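Local coordinates for protein ferredoxin component of dioxygenase (Sphingobium yanoikuyae, PDB 2I7F) that carries a Rieske-type [2Fe-2S] cluster and probably passes electrons to the terminal oxygenase of biphenyl 2,3-dioxygenase, at residues L7-S12 / D96-I101. Sequence-based numbering, arbitrary orientation.
Sequences LCQVAS and DGWVCI. With SO4 (sulfate ion), chain C.
Three backbone hydrogen bonds join residues 7-10 to Gly97 and the antiparallel strand that follows it: Leu7 N to Val99 O (2.7 Å), Val99 N to Cys8 O (2.8 Å) and, beyond the end of the first strand, Val10 N to Gly97 O (2.9 Å). Gln9, which faces Trp98 as a non-hydrogen-bonded pair, spends its own N-H on a sulfate, probably from the crystallisation liquor; Ser12 OG binds the same sulfate oxygen. With CG set beside the backbone N (chi1 -69°), the Trp98 indole turns back against the first strand. Gln9 CG makes a CH-pi contact over one face, 3.8 Å from the six-membered ring centroid, while CE3 lies 3.3 Å from Cys8 C. Replacing Trp98 by alanine is likely to leave the Gln9 methylene without its aromatic partner and to remove the ring packed beside the Cys8 carbonyl. Apolar contacts flank the ladder: Leu7 CD1 reaches Ile101 CG2 at 3.8 Å, the two side chains crossing at about a right angle, and Val10 CG2 meets Val99 CG2 at 4.0 Å. The pair forms one margin of the six-stranded antiparallel sheet, away from the cluster; strand 89-95 continues it beyond 98-102, and Leu7, Val99 and Ile101 pack on Val40 of strand 37-42.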
# COMPACT_ATOMS: atom_id res chain seq x y z
N LEU A 7 7.65 1.76 9.49
CA LEU A 7 7.81 1.54 8.04
C LEU A 7 8.61 2.66 7.36
O LEU A 7 9.56 2.38 6.63
CB LEU A 7 6.45 1.31 7.33
CG LEU A 7 5.61 0.20 7.96
CD1 LEU A 7 4.26 0.01 7.21
CD2 LEU A 7 6.41 -1.11 8.04
N CYS A 8 8.26 3.91 7.66
CA CYS A 8 8.83 5.06 6.99
C CYS A 8 8.27 6.28 7.66
O CYS A 8 7.27 6.19 8.37
CB CYS A 8 8.50 5.06 5.47
SG CYS A 8 6.75 5.28 4.96
N GLN A 9 8.90 7.43 7.44
CA GLN A 9 8.40 8.66 8.01
C GLN A 9 7.15 9.10 7.25
O GLN A 9 7.07 8.94 6.04
CB GLN A 9 9.46 9.74 7.93
CG GLN A 9 10.58 9.51 8.90
CD GLN A 9 11.75 10.38 8.55
OE1 GLN A 9 11.91 11.46 9.12
NE2 GLN A 9 12.52 9.98 7.56
N VAL A 10 6.17 9.60 7.98
CA VAL A 10 4.94 10.15 7.39
C VAL A 10 5.28 11.22 6.31
O VAL A 10 4.68 11.28 5.24
CB VAL A 10 4.04 10.82 8.49
CG1 VAL A 10 2.77 11.47 7.86
CG2 VAL A 10 3.57 9.84 9.54
N ALA A 11 6.23 12.09 6.65
CA ALA A 11 6.71 13.14 5.69
C ALA A 11 7.16 12.61 4.31
O ALA A 11 7.17 13.37 3.35
CB ALA A 11 7.85 13.90 6.31
N SER A 12 7.61 11.36 4.24
CA SER A 12 8.08 10.73 3.00
C SER A 12 6.97 10.32 2.04
O SER A 12 7.24 9.98 0.86
CB SER A 12 8.83 9.44 3.31
OG SER A 12 10.07 9.73 3.88
N ASP A 96 5.30 9.10 16.57
CA ASP A 96 6.41 10.02 16.57
C ASP A 96 6.90 10.32 15.17
O ASP A 96 8.10 10.27 14.89
CB ASP A 96 7.58 9.48 17.42
CG ASP A 96 8.53 10.57 17.84
OD1 ASP A 96 8.06 11.65 18.23
OD2 ASP A 96 9.76 10.33 17.82
N GLY A 97 5.96 10.65 14.30
CA GLY A 97 6.27 10.92 12.89
C GLY A 97 6.51 9.75 12.00
O GLY A 97 6.78 9.95 10.82
N TRP A 98 6.46 8.53 12.53
CA TRP A 98 6.58 7.30 11.71
C TRP A 98 5.25 6.62 11.38
O TRP A 98 4.38 6.46 12.22
CB TRP A 98 7.53 6.28 12.39
CG TRP A 98 8.92 6.73 12.37
CD1 TRP A 98 9.50 7.61 13.24
CD2 TRP A 98 9.95 6.37 11.42
NE1 TRP A 98 10.81 7.83 12.88
CE2 TRP A 98 11.11 7.09 11.77
CE3 TRP A 98 10.01 5.49 10.33
CZ2 TRP A 98 12.33 6.95 11.08
CZ3 TRP A 98 11.19 5.38 9.63
CH2 TRP A 98 12.33 6.11 9.99
N VAL A 99 5.13 6.17 10.14
CA VAL A 99 4.10 5.23 9.72
C VAL A 99 4.41 3.86 10.30
O VAL A 99 5.45 3.27 9.99
CB VAL A 99 3.97 5.09 8.18
CG1 VAL A 99 2.88 4.12 7.86
CG2 VAL A 99 3.64 6.44 7.53
N CYS A 100 3.52 3.36 11.17
CA CYS A 100 3.68 2.05 11.76
C CYS A 100 2.49 1.14 11.53
O CYS A 100 1.36 1.60 11.35
CB CYS A 100 3.91 2.13 13.29
SG CYS A 100 5.23 3.15 13.86
N ILE A 101 2.78 -0.16 11.58
CA ILE A 101 1.80 -1.24 11.61
C ILE A 101 2.17 -2.18 12.78
O ILE A 101 3.25 -2.10 13.32
CB ILE A 101 1.68 -2.01 10.27
CG1 ILE A 101 3.00 -2.72 9.87
CG2 ILE A 101 1.15 -1.06 9.16
CD1 ILE A 101 2.84 -3.88 8.85
S SO4 C . 12.12 7.00 5.58
O1 SO4 C . 12.07 5.63 6.10
O2 SO4 C . 10.82 7.67 5.58
O3 SO4 C . 13.06 7.79 6.39
O4 SO4 C . 12.58 6.95 4.18